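Local coordinates for NikO protein (Streptomyces tendae, PDB 4FQD), which is an enolpyruvyl transferase essential in nikkomycin biosynthesis, probably moving the enolpyruvyl group of phosphoenolpyruvate onto a uridine nucleotide, at residues A76-G80 against A81-F85; H143-D146 against V147-R150; W271-A274 against G275-A279; H432-A435 against R436-D440. The protein carries 4 engineered substitutions. All blocks are in the same frame, centred on the assembly; numbering follows the deposited sequence.

In the fold
From the N terminus, contact 1 (76-85) comes first and turns the chain back on itself between strands 75-79 and 84-88. Contact 2 (143-150) lies along helix 142-149, and contact 3 (271-279) forms the C-terminal part of helix 265-278; contact 4 (432-440) shapes the loop between strand 425-429 and helix 441-447. All are local and follow in series, so none nests or crosses. Contacts 2 and 3 lie on opposite sides of the chain's centre, their own centres about 41 Å apart. Contact 4 approaches both contact 1, about 5 Å between nearest atoms, and contact 3, about 6 Å, within the inverse beta/alpha barrel architecture of the enolpyruvyl transferases.

Contact 1. Residues A76-G80 against A81-F85; sequences AHYDG and ADETF
Asp-79 and Thr-84 pair through their backbones at the closed end of a beta hairpin. Asp-79 N donates to Thr-84 O at 2.8 Å in an almost straight bond (175°), and Thr-84 N returns to Asp-79 O at 3.1 Å. Two residues, Glu-83 and Thr-84, stand opposite the single Asp-79, a G1 beta bulge, with Glu-83 in the left-handed backbone region that such a bulge needs. The next pair, Tyr-78 with Phe-85, is non-hydrogen-bonded, and there Tyr-78 CA brings a CA-H...O contact to Thr-84 O.

The turn also has side-chain bonding. Asp-79 OD1 accepts from Ala-81 N at 3.3 Å, met on its anti side and out of the carboxylate plane. The carboxylate of Asp-82 stands across that of Asp-79, the two planes 75° apart, and like charges come close, Asp-79 OD2 lying 3.4 Å from Asp-82 OD1; the closeness would probably raise the proton affinity of one carboxylate, partly offset by the long, weak ion pair of Asp-82 with Arg-52.

With CG anti to the backbone N (chi1 -178°), Tyr-78 runs beside Glu-83 in van der Waals contact, its OH 3.8 Å from Glu-83 CB. The apolar contacts are those of Phe-85: Tyr-78 CB touches Phe-85 CD1 at 4.0 Å, and Ala-76 CB reaches Phe-85 CE1.

Tyr-78 OH is hydrogen-bonded to Cys-56 O. Phe-85 packs against Leu-37 and Val-41 of helix 34-44 and Thr-62 of helix 60-71, and strand 84-88 continues the sheet onto strand 50-54, leaving 75-79 at its edge within the chain.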
# COMPACT_ATOMS: atom_id res chain seq x y z
N ALA A 76 -24.40 -18.17 32.46
CA ALA A 76 -24.29 -18.10 31.00
C ALA A 76 -25.23 -19.11 30.34
O ALA A 76 -25.17 -20.30 30.63
CB ALA A 76 -22.86 -18.34 30.56
N HIS A 77 -26.09 -18.62 29.45
CA HIS A 77 -27.01 -19.49 28.73
C HIS A 77 -27.24 -19.02 27.30
O HIS A 77 -27.66 -17.88 27.07
CB HIS A 77 -28.35 -19.57 29.47
CG HIS A 77 -29.40 -20.33 28.72
ND1 HIS A 77 -30.44 -19.72 28.06
CD2 HIS A 77 -29.56 -21.66 28.51
CE1 HIS A 77 -31.20 -20.64 27.49
NE2 HIS A 77 -30.69 -21.82 27.75
N TYR A 78 -26.96 -19.90 26.35
CA TYR A 78 -27.16 -19.58 24.94
C TYR A 78 -28.43 -20.22 24.39
O TYR A 78 -28.57 -21.44 24.41
CB TYR A 78 -25.95 -20.01 24.11
CG TYR A 78 -26.07 -19.68 22.64
CD1 TYR A 78 -26.03 -18.36 22.20
CD2 TYR A 78 -26.21 -20.68 21.69
CE1 TYR A 78 -26.14 -18.05 20.86
CE2 TYR A 78 -26.32 -20.38 20.34
CZ TYR A 78 -26.28 -19.06 19.93
OH TYR A 78 -26.39 -18.76 18.59
N ASP A 79 -29.34 -19.39 23.91
CA ASP A 79 -30.58 -19.87 23.32
C ASP A 79 -30.44 -19.87 21.80
O ASP A 79 -30.68 -18.85 21.14
CB ASP A 79 -31.75 -18.97 23.74
CG ASP A 79 -33.10 -19.62 23.50
OD1 ASP A 79 -33.20 -20.51 22.64
OD2 ASP A 79 -34.08 -19.22 24.17
N GLY A 80 -30.07 -21.02 21.25
CA GLY A 80 -29.82 -21.15 19.82
C GLY A 80 -31.03 -20.88 18.94
O GLY A 80 -30.88 -20.62 17.74
N ALA A 81 -32.22 -20.95 19.52
CA ALA A 81 -33.45 -20.71 18.78
C ALA A 81 -33.54 -19.28 18.28
O ALA A 81 -33.80 -19.04 17.10
CB ALA A 81 -34.66 -21.05 19.64
N ASP A 82 -33.33 -18.32 19.17
CA ASP A 82 -33.35 -16.91 18.79
C ASP A 82 -31.95 -16.30 18.85
O ASP A 82 -31.80 -15.08 18.80
CB ASP A 82 -34.33 -16.11 19.66
CG ASP A 82 -34.01 -16.20 21.14
OD1 ASP A 82 -33.38 -17.20 21.54
OD2 ASP A 82 -34.39 -15.28 21.89
N GLU A 83 -30.94 -17.16 18.94
CA GLU A 83 -29.54 -16.75 18.93
C GLU A 83 -29.24 -15.67 19.97
O GLU A 83 -28.69 -14.62 19.65
CB GLU A 83 -29.13 -16.27 17.54
CG GLU A 83 -29.39 -17.29 16.45
CD GLU A 83 -28.67 -16.96 15.15
OE1 GLU A 83 -29.17 -16.10 14.39
OE2 GLU A 83 -27.61 -17.56 14.90
N THR A 84 -29.61 -15.95 21.22
CA THR A 84 -29.44 -14.99 22.30
C THR A 84 -28.53 -15.53 23.39
O THR A 84 -28.76 -16.61 23.93
CB THR A 84 -30.80 -14.60 22.92
OG1 THR A 84 -31.63 -14.00 21.91
CG2 THR A 84 -30.60 -13.61 24.06
N PHE A 85 -27.48 -14.77 23.71
CA PHE A 85 -26.53 -15.15 24.74
C PHE A 85 -26.72 -14.27 25.97
O PHE A 85 -26.51 -13.06 25.91
CB PHE A 85 -25.10 -15.01 24.22
CG PHE A 85 -24.08 -15.75 25.04
CD1 PHE A 85 -24.45 -16.79 25.87
CD2 PHE A 85 -22.74 -15.39 24.98
CE1 PHE A 85 -23.51 -17.47 26.62
CE2 PHE A 85 -21.79 -16.06 25.73
CZ PHE A 85 -22.18 -17.10 26.55

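Contact 2. Residues H143-D146 against V147-R150; sequences HLLD and VMGR
Met-148 folds back over the preceding turn, against Leu-144 and Leu-145. Its CB lies 3.7 Å from Leu-144 O, and CG stays near the same oxygen. CG is anti to the carbonyl carbon and SD continues the extended run, but the chain bends at the last torsion (chi3 -71°). The bend carries CE back to Leu-144 O at 3.4 Å and to Leu-145 CD2 at 4.0 Å, the Met-148 and Leu-145 side chains meeting at a slant. Beyond the segments, Met-148 touches Leu-165 of strand 163-166 and Met-202 of helix 192-204.

This is the i to i+3 and i to i+4 packing of an alpha helix, 142-149, whose backbone supplies Val-147 N to His-143 O and a nearly straight Met-148 N to Leu-144 O bond (3.1 Å, 177°). Gly-149 N reaches Leu-145 O at 2.9 Å; the last bond, Arg-150 N to Asp-146 O, is weak.

One helical turn separates Asp-146 from Arg-150, whose NE presents the guanidinium edge to Asp-146 OD1 in a long salt bridge of 3.7 Å, with carboxylate and guanidinium planes 81° apart. Each has a stronger partner elsewhere: Tyr-180 OH bonds Asp-146 OD1, and Asp-179 forms a salt bridge with Arg-150 NH2.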
# COMPACT_ATOMS: atom_id res chain seq x y z
N HIS A 143 1.99 -7.81 24.92
CA HIS A 143 1.47 -6.44 24.89
C HIS A 143 0.31 -6.24 25.87
O HIS A 143 0.12 -5.14 26.40
CB HIS A 143 1.04 -6.05 23.48
CG HIS A 143 -0.05 -6.92 22.91
ND1 HIS A 143 0.11 -8.27 22.70
CD2 HIS A 143 -1.30 -6.62 22.51
CE1 HIS A 143 -1.00 -8.76 22.19
NE2 HIS A 143 -1.88 -7.78 22.06
N LEU A 144 -0.47 -7.29 26.08
CA LEU A 144 -1.56 -7.26 27.05
C LEU A 144 -1.03 -7.05 28.46
O LEU A 144 -1.60 -6.29 29.25
CB LEU A 144 -2.37 -8.56 26.98
CG LEU A 144 -3.70 -8.53 26.24
CD1 LEU A 144 -3.54 -7.93 24.85
CD2 LEU A 144 -4.29 -9.92 26.15
N LEU A 145 0.06 -7.73 28.78
CA LEU A 145 0.67 -7.64 30.10
C LEU A 145 1.29 -6.27 30.33
O LEU A 145 1.32 -5.78 31.46
CB LEU A 145 1.72 -8.74 30.28
CG LEU A 145 1.21 -10.18 30.13
CD1 LEU A 145 2.35 -11.17 30.28
CD2 LEU A 145 0.10 -10.47 31.13
N ASP A 146 1.79 -5.66 29.27
CA ASP A 146 2.39 -4.33 29.36
C ASP A 146 1.33 -3.27 29.64
O ASP A 146 1.58 -2.32 30.38
CB ASP A 146 3.16 -3.99 28.09
CG ASP A 146 3.93 -2.69 28.20
OD1 ASP A 146 3.33 -1.62 27.95
OD2 ASP A 146 5.13 -2.73 28.54
N VAL A 147 0.16 -3.44 29.04
CA VAL A 147 -0.95 -2.52 29.25
C VAL A 147 -1.43 -2.58 30.69
O VAL A 147 -1.53 -1.56 31.37
CB VAL A 147 -2.12 -2.81 28.31
CG1 VAL A 147 -3.34 -2.00 28.71
CG2 VAL A 147 -1.73 -2.52 26.87
N MET A 148 -1.74 -3.79 31.16
CA MET A 148 -2.18 -4.00 32.53
C MET A 148 -1.10 -3.59 33.53
O MET A 148 -1.40 -3.18 34.65
CB MET A 148 -2.59 -5.46 32.76
CG MET A 148 -3.94 -5.82 32.17
SD MET A 148 -4.40 -7.54 32.42
CE MET A 148 -3.26 -8.36 31.32
N GLY A 149 0.16 -3.69 33.11
CA GLY A 149 1.28 -3.31 33.95
C GLY A 149 1.29 -1.83 34.28
O GLY A 149 1.78 -1.42 35.33
N ARG A 150 0.73 -1.02 33.37
CA ARG A 150 0.67 0.42 33.58
C ARG A 150 -0.39 0.79 34.60
O ARG A 150 -0.40 1.90 35.13
CB ARG A 150 0.39 1.15 32.26
CG ARG A 150 1.40 0.88 31.17
CD ARG A 150 1.48 2.05 30.22
NE ARG A 150 2.12 1.70 28.96
CZ ARG A 150 2.40 2.58 28.00
NH1 ARG A 150 2.10 3.86 28.16
NH2 ARG A 150 2.98 2.17 26.88

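Contact 3. Residues W271-A274 against G275-A279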
# COMPACT_ATOMS: atom_id res chain seq x y z
N TRP A 271 -19.42 -13.60 1.93
CA TRP A 271 -20.60 -13.83 1.11
C TRP A 271 -20.64 -12.95 -0.13
O TRP A 271 -21.15 -13.37 -1.18
CB TRP A 271 -21.88 -13.65 1.94
CG TRP A 271 -22.12 -14.75 2.92
CD1 TRP A 271 -22.19 -14.64 4.28
CD2 TRP A 271 -22.30 -16.14 2.62
NE1 TRP A 271 -22.42 -15.88 4.84
CE2 TRP A 271 -22.49 -16.81 3.84
CE3 TRP A 271 -22.33 -16.88 1.43
CZ2 TRP A 271 -22.70 -18.19 3.91
CZ3 TRP A 271 -22.54 -18.24 1.50
CH2 TRP A 271 -22.72 -18.88 2.73
N ILE A 272 -20.11 -11.74 -0.02
CA ILE A 272 -20.00 -10.85 -1.17
C ILE A 272 -19.05 -11.47 -2.20
O ILE A 272 -19.33 -11.46 -3.40
CB ILE A 272 -19.49 -9.45 -0.76
CG1 ILE A 272 -20.55 -8.74 0.08
CG2 ILE A 272 -19.16 -8.62 -1.99
CD1 ILE A 272 -20.10 -7.39 0.60
N CYS A 273 -17.94 -12.02 -1.71
CA CYS A 273 -16.98 -12.70 -2.57
C CYS A 273 -17.63 -13.91 -3.24
O CYS A 273 -17.40 -14.18 -4.42
CB CYS A 273 -15.77 -13.14 -1.76
SG CYS A 273 -14.55 -14.11 -2.69
N ALA A 274 -18.45 -14.63 -2.48
CA ALA A 274 -19.13 -15.82 -2.99
C ALA A 274 -20.20 -15.46 -4.02
O ALA A 274 -20.32 -16.11 -5.05
CB ALA A 274 -19.74 -16.61 -1.84
N GLY A 275 -20.97 -14.41 -3.72
CA GLY A 275 -22.03 -13.97 -4.61
C GLY A 275 -21.53 -13.48 -5.95
O GLY A 275 -22.14 -13.72 -6.99
N VAL A 276 -20.40 -12.78 -5.93
CA VAL A 276 -19.81 -12.24 -7.15
C VAL A 276 -19.25 -13.33 -8.06
O VAL A 276 -19.39 -13.27 -9.28
CB VAL A 276 -18.70 -11.21 -6.82
CG1 VAL A 276 -17.88 -10.87 -8.06
CG2 VAL A 276 -19.30 -9.95 -6.22
N LEU A 277 -18.64 -14.35 -7.46
CA LEU A 277 -17.91 -15.35 -8.22
C LEU A 277 -18.64 -16.68 -8.43
O LEU A 277 -18.33 -17.42 -9.36
CB LEU A 277 -16.55 -15.62 -7.56
CG LEU A 277 -15.63 -14.41 -7.40
CD1 LEU A 277 -14.32 -14.81 -6.74
CD2 LEU A 277 -15.37 -13.75 -8.75
N LEU A 278 -19.61 -16.98 -7.57
CA LEU A 278 -20.24 -18.30 -7.59
C LEU A 278 -21.73 -18.29 -7.92
O LEU A 278 -22.29 -19.31 -8.33
CB LEU A 278 -20.00 -19.04 -6.27
CG LEU A 278 -18.53 -19.20 -5.86
CD1 LEU A 278 -18.43 -19.91 -4.51
CD2 LEU A 278 -17.75 -19.96 -6.93
N ALA A 279 -22.39 -17.15 -7.73
CA ALA A 279 -23.83 -17.06 -7.95
C ALA A 279 -24.17 -16.71 -9.40
O ALA A 279 -23.34 -16.14 -10.11
CB ALA A 279 -24.45 -16.06 -7.00
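The C-terminal part of helix 265-278, buried here, brings residues 271-274 against 275-279 through alpha-helical i to i+4 bonding. Gly-275 N donates to Trp-271 O at 2.8 Å and Val-276 N to Ile-272 O at 3.0 Å. The next bond, from Leu-277 N to Cys-273 O, lengthens to 3.3 Å, and the last, from Leu-278 N to Ala-274 O, is short again at 2.8 Å.

Side chains one turn apart follow the same spacing. Cys-273 SG, placed anti to its backbone N (chi1 176°), lies alongside the CD1 branch of Leu-277 at 4.1 Å. Both side chains face helix 344-351, where Leu-349 meets the two of them. Ile-272 and Val-276 touch through their CG2 methyls at 4.4 Å. In Val-276 that methyl stands beside the backbone N, and it also rests 3.2 Å from Ile-272 O, the oxygen to which its own amide is bonded. On a further side, Ala-274 CB and Leu-278 CD1 approach at 4.4 Å, and Leu-417 of helix 409-419 packs on both. Gly-275 has no side chain beside Trp-271 O, where the backbone is closely fitted. The indole of Trp-271 lies against helix 441-447, with NE1 bonded to Glu-267.

The i to i+4 bonds satisfy part of the backbone; toward the C-terminal end Val-276, Leu-278 and Ala-279 O find partners in Leu-323, Leu-24 and Arg-23. The side-chain contacts between the segments are uncharged and apolar, so they hold by shape and burial among the neighbouring helices and loops.

Contact 4. Residues H432-A435 against R436-D440. With SO4 (sulfate ion), chain D.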
# COMPACT_ATOMS: atom_id res chain seq x y z
N HIS A 432 -11.35 -27.61 9.94
CA HIS A 432 -11.86 -27.47 11.30
C HIS A 432 -11.72 -26.02 11.77
O HIS A 432 -12.35 -25.62 12.75
CB HIS A 432 -11.10 -28.40 12.25
CG HIS A 432 -9.63 -28.14 12.30
ND1 HIS A 432 -8.73 -28.80 11.49
CD2 HIS A 432 -8.90 -27.30 13.07
CE1 HIS A 432 -7.50 -28.37 11.76
NE2 HIS A 432 -7.58 -27.46 12.71
N HIS A 433 -10.90 -25.25 11.06
CA HIS A 433 -10.71 -23.84 11.37
C HIS A 433 -11.99 -23.04 11.17
O HIS A 433 -12.22 -22.05 11.85
CB HIS A 433 -9.59 -23.25 10.50
CG HIS A 433 -8.23 -23.79 10.79
ND1 HIS A 433 -7.62 -23.64 12.02
CD2 HIS A 433 -7.36 -24.48 10.02
CE1 HIS A 433 -6.43 -24.22 11.99
NE2 HIS A 433 -6.25 -24.73 10.78
N LEU A 434 -12.82 -23.49 10.23
CA LEU A 434 -14.06 -22.79 9.87
C LEU A 434 -15.03 -22.64 11.04
O LEU A 434 -15.80 -21.67 11.09
CB LEU A 434 -14.76 -23.51 8.72
CG LEU A 434 -14.08 -23.48 7.35
CD1 LEU A 434 -14.87 -24.33 6.35
CD2 LEU A 434 -13.94 -22.05 6.84
N ALA A 435 -14.99 -23.58 11.98
CA ALA A 435 -15.91 -23.57 13.11
C ALA A 435 -15.66 -22.40 14.06
O ALA A 435 -16.52 -22.04 14.86
CB ALA A 435 -15.85 -24.89 13.86
N ARG A 436 -14.47 -21.81 13.96
CA ARG A 436 -14.11 -20.69 14.83
C ARG A 436 -14.46 -19.34 14.22
O ARG A 436 -14.30 -18.30 14.86
CB ARG A 436 -12.61 -20.74 15.16
CG ARG A 436 -12.19 -21.99 15.93
CD ARG A 436 -10.70 -21.97 16.26
NE ARG A 436 -9.87 -22.06 15.06
CZ ARG A 436 -9.26 -21.02 14.49
NH1 ARG A 436 -9.39 -19.81 15.00
NH2 ARG A 436 -8.52 -21.21 13.40
N GLY A 437 -14.95 -19.36 12.98
CA GLY A 437 -15.31 -18.13 12.30
C GLY A 437 -16.71 -18.15 11.72
O GLY A 437 -17.35 -17.10 11.59
N TYR A 438 -17.19 -19.34 11.39
CA TYR A 438 -18.53 -19.49 10.81
C TYR A 438 -19.32 -20.53 11.58
O TYR A 438 -18.74 -21.46 12.15
CB TYR A 438 -18.43 -19.89 9.34
CG TYR A 438 -17.57 -18.98 8.50
CD1 TYR A 438 -16.20 -19.20 8.38
CD2 TYR A 438 -18.12 -17.90 7.82
CE1 TYR A 438 -15.41 -18.37 7.62
CE2 TYR A 438 -17.33 -17.06 7.05
CZ TYR A 438 -15.98 -17.30 6.95
OH TYR A 438 -15.18 -16.47 6.19
N ARG A 439 -20.64 -20.37 11.61
CA ARG A 439 -21.51 -21.33 12.27
C ARG A 439 -21.38 -22.69 11.60
O ARG A 439 -21.07 -23.69 12.25
CB ARG A 439 -22.97 -20.86 12.19
CG ARG A 439 -23.95 -21.78 12.90
CD ARG A 439 -25.37 -21.53 12.43
NE ARG A 439 -25.52 -21.81 11.00
CZ ARG A 439 -25.76 -23.02 10.50
NH1 ARG A 439 -25.88 -24.07 11.31
NH2 ARG A 439 -25.88 -23.19 9.19
N ASP A 440 -21.61 -22.71 10.29
CA ASP A 440 -21.47 -23.91 9.49
C ASP A 440 -21.41 -23.50 8.02
O ASP A 440 -22.41 -23.58 7.30
CB ASP A 440 -22.65 -24.86 9.72
CG ASP A 440 -22.34 -26.29 9.33
OD1 ASP A 440 -21.47 -26.50 8.47
OD2 ASP A 440 -22.98 -27.20 9.89
S SO4 D . -6.88 -17.49 12.55
O1 SO4 D . -7.15 -16.32 11.72
O2 SO4 D . -7.75 -17.48 13.72
O3 SO4 D . -7.12 -18.71 11.78
O4 SO4 D . -5.48 -17.46 12.98
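The guanidinium of Arg-436 carries His-433 O over one face, offset toward the rim, while its edge is taken by His-433 ND1 and by the sulfate ion. Arg-436 NH2 donates to His-433 ND1 at 2.9 Å (159°); the bond lies in the guanidinium plane but is tilted 26° from the imidazole plane, and the two flat groups are nearly perpendicular. ND1 therefore acts as acceptor here. One face of the His-433 ring carries NE2 of His-432, offset toward the rim. A bend at chi3 (-66°) brings the arginine tip back alongside the histidine.

Two nearly straight bonds join this tip to the sulfate: NH1 of Arg-436 to sulfate O2 at 3.1 Å and NH2 of Arg-436 to sulfate O3 at 3.3 Å. NH2 thus serves both ring and anion, which fixes the guanidinium's rotation. Leu-409 N also binds the sulfate, which is probably from the crystallisation liquor.

The backbone makes a tight turn through a short 3-10 segment. Arg-436 N donates to His-433 O, whereas Leu-434 O accepts twice, from Tyr-438 N at 2.7 Å and from Gly-437 N at 3.1 Å, the latter from above the carbonyl plane. At the edge of the Tyr-438 ring lies this same oxygen, and CD1 of Tyr-438 meets CD2 of Leu-434 at 3.9 Å.

Leu-434 and Tyr-438 pack on helix 409-419, and Tyr-438 OH bonds Thr-270 of helix 265-278. Ala-435 and Arg-436 touch Val-60 of helix 60-71, and Asp-440 is the N-cap of helix 441-447.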